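Local coordinates for protein hydratase ChsH1 (Mycobacterium tuberculosis, PDB 4W78) that forms a complex with ChsH2 that hydrates the steroid enoyl-CoA 3-OPDC-CoA to 17-HOPC-CoA during cholesterol side-chain degradation, at residues R21-P26 / V69-G74; E117-S122 / W148-E153; G126-P131 / W140-H145. All blocks are in the same frame, centred on the assembly; numbering follows the deposited sequence. Where two conformers were deposited one is given.

Contact 1 of 3, residues R21-P26 / V69-G74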
# COMPACT_ATOMS: atom_id res chain seq x y z
N ARG A 21 21.23 3.25 -7.86
CA ARG A 21 20.41 3.85 -6.80
C ARG A 21 19.87 2.71 -5.97
O ARG A 21 19.21 1.82 -6.50
CB ARG A 21 19.25 4.65 -7.42
CG ARG A 21 18.23 5.12 -6.39
CD ARG A 21 17.16 6.05 -6.99
NE ARG A 21 16.38 5.47 -8.09
CZ ARG A 21 15.30 4.70 -7.91
NH1 ARG A 21 14.91 4.38 -6.69
NH2 ARG A 21 14.64 4.23 -8.97
N LEU A 22 20.15 2.75 -4.67
CA LEU A 22 19.69 1.71 -3.75
C LEU A 22 18.20 1.76 -3.48
O LEU A 22 17.60 2.83 -3.28
CB LEU A 22 20.42 1.81 -2.41
CG LEU A 22 21.72 1.03 -2.26
CD1 LEU A 22 22.78 1.54 -3.24
CD2 LEU A 22 22.21 1.12 -0.81
N ALA A 23 17.59 0.58 -3.46
CA ALA A 23 16.20 0.43 -3.07
C ALA A 23 16.02 0.95 -1.66
O ALA A 23 16.93 0.83 -0.83
CB ALA A 23 15.83 -1.04 -3.12
N ARG A 24 14.84 1.50 -1.39
CA ARG A 24 14.55 2.02 -0.05
C ARG A 24 14.78 0.97 1.03
O ARG A 24 15.33 1.26 2.10
CB ARG A 24 13.10 2.52 0.02
CG ARG A 24 12.77 3.18 1.34
CD ARG A 24 11.27 3.43 1.49
NE ARG A 24 10.55 2.17 1.66
CZ ARG A 24 9.24 2.06 1.83
NH1 ARG A 24 8.46 3.13 1.86
NH2 ARG A 24 8.72 0.85 1.98
N ASP A 25 14.34 -0.26 0.76
CA ASP A 25 14.47 -1.37 1.70
C ASP A 25 15.18 -2.52 1.03
O ASP A 25 15.10 -2.69 -0.18
CB ASP A 25 13.08 -1.89 2.13
CG ASP A 25 12.08 -0.78 2.38
OD1 ASP A 25 12.16 -0.14 3.44
OD2 ASP A 25 11.22 -0.54 1.51
N PRO A 26 15.85 -3.37 1.83
CA PRO A 26 16.24 -4.67 1.29
C PRO A 26 14.99 -5.45 0.93
O PRO A 26 13.91 -5.14 1.42
CB PRO A 26 16.92 -5.35 2.48
CG PRO A 26 17.19 -4.26 3.48
CD PRO A 26 16.11 -3.25 3.27
N VAL A 69 9.36 -3.33 -7.90
CA VAL A 69 8.75 -2.80 -6.68
C VAL A 69 9.80 -2.28 -5.70
O VAL A 69 9.63 -1.23 -5.09
CB VAL A 69 7.87 -3.89 -6.00
CG1 VAL A 69 7.24 -3.36 -4.74
CG2 VAL A 69 6.81 -4.36 -6.98
N TRP A 70 10.91 -3.01 -5.58
CA TRP A 70 11.90 -2.65 -4.57
C TRP A 70 12.44 -1.26 -4.79
O TRP A 70 12.71 -0.53 -3.82
CB TRP A 70 13.05 -3.67 -4.55
CG TRP A 70 12.56 -5.07 -4.37
CD1 TRP A 70 12.68 -6.09 -5.26
CD2 TRP A 70 11.81 -5.58 -3.26
NE1 TRP A 70 12.07 -7.22 -4.76
CE2 TRP A 70 11.53 -6.94 -3.54
CE3 TRP A 70 11.36 -5.04 -2.05
CZ2 TRP A 70 10.82 -7.74 -2.66
CZ3 TRP A 70 10.65 -5.84 -1.18
CH2 TRP A 70 10.39 -7.19 -1.49
N THR A 71 12.56 -0.86 -6.06
CA THR A 71 13.21 0.41 -6.38
C THR A 71 12.25 1.53 -6.77
O THR A 71 12.68 2.60 -7.19
CB THR A 71 14.30 0.24 -7.46
OG1 THR A 71 13.77 -0.53 -8.54
CG2 THR A 71 15.50 -0.51 -6.91
N MET A 72 10.95 1.33 -6.59
CA MET A 72 10.00 2.41 -6.80
C MET A 72 10.31 3.59 -5.89
O MET A 72 10.72 3.41 -4.75
CB MET A 72 8.56 1.94 -6.56
CG MET A 72 8.09 0.88 -7.55
SD MET A 72 7.97 1.49 -9.27
CE MET A 72 6.38 2.30 -9.24
N MET A 73 10.13 4.81 -6.41
CA MET A 73 10.47 6.03 -5.69
C MET A 73 9.55 6.35 -4.51
O MET A 73 9.95 7.05 -3.57
CB MET A 73 10.51 7.22 -6.65
CG MET A 73 11.71 7.27 -7.59
SD MET A 73 13.32 7.56 -6.79
CE MET A 73 12.90 8.72 -5.49
N GLY A 74 8.32 5.86 -4.56
CA GLY A 74 7.37 6.08 -3.48
C GLY A 74 6.63 7.40 -3.61
O GLY A 74 6.83 8.14 -4.58
O HOH W 1 13.34 2.67 -3.64
O HOH W 2 12.45 -1.40 -1.24
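Arg21 leaves the strand with CG trans to its backbone N (chi1 171°) and then bends at chi3 (58°), which turns the guanidinium onto Thr71 and Met73. The short strand 21-22, outermost in this chain's hotdog-fold sheet, and the loop after it lie against the last turn of helix 67-70 and the loop that follows. NH1 and NH2 of Arg21 both close on the carbonyl O of Thr71, an end-on grip with NH1 at 2.9 Å from that oxygen, which lies almost in the guanidinium plane. Over one face of the same group sits SD of Met73, 3.6 Å from Arg21 NH1 and displaced toward the rim. Further along, Ala23 presses its CB against the carbonyl O of Trp70 at 3.2 Å and also meets CG2 of Thr71. Arg24 makes a side-on salt bridge to Asp25, NE and NH2 both reaching OD2. In the second copy of this protein Asn34 bonds to Arg24 and Asn33 to Asp25, while Arg28 of ChsH2 bonds to Val69 O. Between the backbones, one water donates at greater length to Trp70 O, accepts from Arg24 N and donates to Met72 O, 2.9 Å from each of the last two atoms.

Contact 2 of 3, residues E117-S122 / W148-E153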
# COMPACT_ATOMS: atom_id res chain seq x y z
N GLU A 117 18.53 -9.21 0.91
CA GLU A 117 19.35 -8.70 -0.19
C GLU A 117 18.92 -7.29 -0.57
O GLU A 117 17.73 -7.00 -0.62
CB GLU A 117 19.29 -9.63 -1.39
CG GLU A 117 19.88 -11.00 -1.09
CD GLU A 117 20.21 -11.78 -2.33
OE1 GLU A 117 19.26 -12.23 -3.02
OE2 GLU A 117 21.41 -11.94 -2.62
N GLN A 118 19.91 -6.44 -0.81
CA GLN A 118 19.71 -5.03 -1.14
C GLN A 118 19.92 -4.80 -2.64
O GLN A 118 21.03 -4.98 -3.15
CB GLN A 118 20.71 -4.17 -0.36
CG GLN A 118 20.79 -2.72 -0.79
CD GLN A 118 19.56 -1.92 -0.38
OE1 GLN A 118 19.26 -1.79 0.81
NE2 GLN A 118 18.84 -1.39 -1.37
N VAL A 119 18.86 -4.40 -3.34
CA VAL A 119 18.93 -4.18 -4.78
C VAL A 119 19.22 -2.73 -5.12
O VAL A 119 18.86 -1.82 -4.37
CB VAL A 119 17.59 -4.61 -5.44
CG1 VAL A 119 17.55 -4.31 -6.92
CG2 VAL A 119 17.34 -6.11 -5.20
N SER A 120 19.96 -2.51 -6.22
CA SER A 120 20.12 -1.16 -6.77
C SER A 120 19.64 -1.14 -8.22
O SER A 120 19.55 -2.19 -8.85
CB SER A 120 21.58 -0.73 -6.72
OG SER A 120 22.35 -1.52 -7.60
N ILE A 121 19.34 0.04 -8.74
CA ILE A 121 18.84 0.17 -10.11
C ILE A 121 19.67 1.19 -10.88
O ILE A 121 20.07 2.22 -10.33
CB ILE A 121 17.35 0.59 -10.12
CG1 ILE A 121 16.78 0.63 -11.54
CG2 ILE A 121 17.14 1.93 -9.39
CD1 ILE A 121 15.27 0.93 -11.58
N SER A 122 19.90 0.91 -12.17
CA SER A 122 20.61 1.82 -13.07
C SER A 122 19.84 1.84 -14.38
O SER A 122 19.35 0.80 -14.82
CB SER A 122 22.03 1.33 -13.31
OG SER A 122 22.72 2.14 -14.24
N TRP A 148 19.17 -4.19 -12.62
CA TRP A 148 19.21 -4.27 -11.17
C TRP A 148 20.37 -5.13 -10.73
O TRP A 148 20.66 -6.18 -11.34
CB TRP A 148 17.92 -4.88 -10.59
CG TRP A 148 16.70 -4.00 -10.71
CD1 TRP A 148 16.28 -3.06 -9.81
CD2 TRP A 148 15.74 -4.01 -11.77
NE1 TRP A 148 15.10 -2.49 -10.24
CE2 TRP A 148 14.75 -3.06 -11.44
CE3 TRP A 148 15.60 -4.75 -12.95
CZ2 TRP A 148 13.65 -2.81 -12.26
CZ3 TRP A 148 14.49 -4.52 -13.76
CH2 TRP A 148 13.54 -3.54 -13.42
N GLN A 149 21.01 -4.70 -9.65
CA GLN A 149 22.15 -5.40 -9.09
C GLN A 149 21.97 -5.66 -7.61
O GLN A 149 21.26 -4.93 -6.92
CB GLN A 149 23.42 -4.58 -9.29
CG GLN A 149 23.78 -4.37 -10.75
CD GLN A 149 25.09 -3.66 -10.89
OE1 GLN A 149 25.22 -2.49 -10.54
NE2 GLN A 149 26.10 -4.37 -11.38
N VAL A 150 22.64 -6.69 -7.12
CA VAL A 150 22.87 -6.86 -5.70
C VAL A 150 24.38 -6.80 -5.57
O VAL A 150 25.08 -7.68 -6.07
CB VAL A 150 22.32 -8.19 -5.18
CG1 VAL A 150 22.76 -8.43 -3.73
CG2 VAL A 150 20.78 -8.21 -5.28
N GLY A 151 24.89 -5.74 -4.96
CA GLY A 151 26.32 -5.46 -5.02
C GLY A 151 26.72 -5.22 -6.47
O GLY A 151 26.12 -4.40 -7.16
N ASP A 152 27.72 -5.96 -6.93
CA ASP A 152 28.18 -5.84 -8.32
C ASP A 152 27.59 -6.93 -9.23
O ASP A 152 28.01 -7.07 -10.37
CB ASP A 152 29.70 -5.92 -8.38
CG ASP A 152 30.38 -4.68 -7.82
OD1 ASP A 152 29.83 -3.57 -8.00
OD2 ASP A 152 31.46 -4.82 -7.21
N GLU A 153 26.62 -7.68 -8.71
CA GLU A 153 26.05 -8.81 -9.45
C GLU A 153 24.75 -8.40 -10.12
O GLU A 153 23.81 -7.99 -9.45
CB GLU A 153 25.78 -9.98 -8.50
CG GLU A 153 25.06 -11.17 -9.14
CD GLU A 153 24.47 -12.13 -8.12
OE1 GLU A 153 24.53 -11.83 -6.91
OE2 GLU A 153 23.94 -13.18 -8.54
O HOH W 3 23.07 -3.46 -4.07
O HOH W 4 24.33 -2.65 -6.16
O HOH W 5 22.10 -1.25 -10.91
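Val119 pushes its CG1 into the angle between CB and the pyrrole side of Trp148, coming within 3.4 Å of Trp148 CD1. Next to it, Ile121 covers the five-membered ring and its NE1 side: its chain runs alongside the tryptophan, pointing the same way, and CG1 sits over that ring, 4.2 Å from the centroid. Ile121 is fully extended (chi1 -176°), which carries CD1 along the NE1-CE2 side of Trp148. Behind Val119 comes Val150, whose CG2 meets Val119 CG2 at 4.0 Å, the two side chains crossing at about a right angle. All four apolar groups share one face of the antiparallel hairpin formed by strands 119-134 and 139-150, part of the hotdog sheet. Near the open end of the hairpin Ser120 and Gln149 form a hydrogen-bonded pair, Ser120 N donating to Gln149 O at 2.8 Å and Gln149 N returning a bond to Ser120 O. Their side chains take the other face, where Ser120 OG nestles against Gln149 CB. Where the strands part, water fills in: one molecule links Gln118 O to Gly151 N, and another joins Ser120 OG to Gly151 O, in the type II' turn from Val150 to Glu153. The indole NE1 of Trp148 bonds to Thr71 OG1, and strand 153-165 packs against the same side chain through Val155, Ala156 and Met158.

Contact 3 of 3, residues G126-P131 / W140-H145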
# COMPACT_ATOMS: atom_id res chain seq x y z
N GLY A 126 18.02 3.77 -24.52
CA GLY A 126 18.23 3.00 -25.73
C GLY A 126 17.68 3.73 -26.95
O GLY A 126 17.82 4.94 -27.05
N ASP A 127 17.04 3.00 -27.85
CA ASP A 127 16.56 3.61 -29.09
C ASP A 127 15.54 4.68 -28.86
O ASP A 127 14.61 4.48 -28.08
CB ASP A 127 15.87 2.58 -29.96
CG ASP A 127 16.80 1.63 -30.53
OD1 ASP A 127 17.99 1.99 -30.52
OD2 ASP A 127 16.35 0.55 -30.98
N VAL A 128 15.70 5.78 -29.58
CA VAL A 128 14.69 6.82 -29.66
C VAL A 128 14.33 6.97 -31.13
O VAL A 128 15.18 7.30 -31.95
CB VAL A 128 15.21 8.13 -29.07
CG1 VAL A 128 14.19 9.25 -29.24
CG2 VAL A 128 15.57 7.91 -27.60
N VAL A 129 13.08 6.69 -31.46
CA VAL A 129 12.67 6.52 -32.85
C VAL A 129 11.46 7.39 -33.15
O VAL A 129 10.50 7.39 -32.39
CB VAL A 129 12.31 5.05 -33.15
CG1 VAL A 129 11.77 4.90 -34.57
CG2 VAL A 129 13.51 4.15 -32.93
N GLY A 130 11.50 8.10 -34.27
CA GLY A 130 10.42 9.00 -34.63
C GLY A 130 10.84 10.10 -35.58
O GLY A 130 12.01 10.20 -35.96
N PRO A 131 9.89 10.96 -35.97
CA PRO A 131 8.48 10.87 -35.56
C PRO A 131 7.71 9.78 -36.32
O PRO A 131 7.95 9.56 -37.51
CB PRO A 131 7.93 12.25 -35.91
CG PRO A 131 8.79 12.71 -37.05
CD PRO A 131 10.16 12.15 -36.78
N TRP A 140 7.00 9.81 -30.68
CA TRP A 140 8.34 9.22 -30.68
C TRP A 140 8.37 8.08 -29.68
O TRP A 140 7.82 8.20 -28.59
CB TRP A 140 9.37 10.25 -30.24
CG TRP A 140 9.67 11.29 -31.26
CD1 TRP A 140 8.85 12.29 -31.68
CD2 TRP A 140 10.90 11.45 -31.97
NE1 TRP A 140 9.48 13.07 -32.61
CE2 TRP A 140 10.75 12.57 -32.81
CE3 TRP A 140 12.11 10.75 -31.98
CZ2 TRP A 140 11.76 13.01 -33.66
CZ3 TRP A 140 13.12 11.19 -32.82
CH2 TRP A 140 12.94 12.31 -33.65
N PHE A 141 9.00 6.97 -30.05
CA PHE A 141 9.16 5.87 -29.11
C PHE A 141 10.50 5.99 -28.41
O PHE A 141 11.51 6.29 -29.06
CB PHE A 141 9.06 4.52 -29.81
CG PHE A 141 7.68 4.21 -30.35
CD1 PHE A 141 6.74 3.61 -29.54
CD2 PHE A 141 7.35 4.51 -31.66
CE1 PHE A 141 5.48 3.31 -30.03
CE2 PHE A 141 6.08 4.21 -32.15
CZ PHE A 141 5.15 3.61 -31.33
N ILE A 142 10.50 5.75 -27.10
CA ILE A 142 11.71 5.86 -26.29
C ILE A 142 11.91 4.56 -25.53
O ILE A 142 11.03 4.13 -24.77
CB ILE A 142 11.58 7.00 -25.28
CG1 ILE A 142 11.50 8.34 -26.01
CG2 ILE A 142 12.78 7.01 -24.32
CD1 ILE A 142 10.34 9.18 -25.57
N ASN A 143 13.05 3.91 -25.76
CA ASN A 143 13.44 2.70 -25.04
C ASN A 143 14.45 2.98 -23.95
O ASN A 143 15.31 3.87 -24.09
CB ASN A 143 14.04 1.69 -26.01
CG ASN A 143 13.03 1.18 -27.01
OD1 ASN A 143 12.38 0.17 -26.79
ND2 ASN A 143 12.89 1.90 -28.12
N GLN A 144 14.35 2.23 -22.86
CA GLN A 144 15.35 2.27 -21.79
C GLN A 144 15.79 0.86 -21.43
O GLN A 144 14.96 -0.06 -21.46
CB GLN A 144 14.78 2.93 -20.55
CG GLN A 144 14.60 4.43 -20.62
CD GLN A 144 14.07 4.97 -19.30
OE1 GLN A 144 12.86 5.05 -19.10
NE2 GLN A 144 14.98 5.29 -18.39
N HIS A 145 17.06 0.69 -21.10
CA HIS A 145 17.55 -0.57 -20.54
C HIS A 145 17.85 -0.34 -19.06
O HIS A 145 18.71 0.48 -18.70
CB HIS A 145 18.80 -1.07 -21.26
CG HIS A 145 19.23 -2.45 -20.83
ND1 HIS A 145 20.54 -2.88 -20.91
CD2 HIS A 145 18.54 -3.49 -20.31
CE1 HIS A 145 20.64 -4.12 -20.48
NE2 HIS A 145 19.44 -4.52 -20.11
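Trp140 lays its indole flat across the backbone of Gly130 and Pro131. The CA of Gly130 stands 3.7 Å from the centroid of the Trp140 six-membered ring, close to its normal, and the CA of Pro131 sits in the same manner over the five-membered ring, both as CH-pi contacts. A cis peptide joins these two residues, and Gly130, at backbone angles (157/179) that call for glycine, has no side chain to keep the indole off the main chain. Beside them, CG1 of Val128 meets Trp140 CE3 at 3.8 Å, the side chains crossing at about a right angle. At the other end Asn143 doubles its hold on Asp127 O: its backbone N bonds at 2.9 Å to that oxygen, and with CG beside that N (chi1 -66°) its ND2 reaches the same Asp127 O at 3.1 Å from above the carbonyl plane. Gly126 N also bonds to Asn143 O. Between these ends Val129 and Phe141 exchange both backbone bonds, Phe141 N lying 2.8 Å from Val129 O. Outside the pair, Phe92 of helix 85-94 lies against Val128, Ile142 and Trp140, and Tyr97 meets the indole edge-to-face. On the other face Arg161 makes a cation-pi contact with Phe141. This is one hairpin of the antiparallel sheet that, with a helix on one face, makes the hotdog fold of the thioester dehydratase family.

Overall arrangement
All three contacts reach one antiparallel sheet, contact 1 joining it to helix 67-70 and the loop beyond, and each mixes buried with solvent-facing residues. Contacts 2 and 3 hold the same two strands, 119-134 and 139-150, at places about 25 Å apart between centres and on opposite sides of the chain's centre. Contact 1 adjoins contact 2, since strand 21-22 pairs with strand 119-134 through backbone bonds. Their chemistry follows their place: contact 1 relies on an arginine, carbonyl oxygens and waters, close to other subunits, whereas contacts 2 and 3 combine strand pairing with a tryptophan packed by aliphatic or backbone groups, and neither is touched by another protein chain.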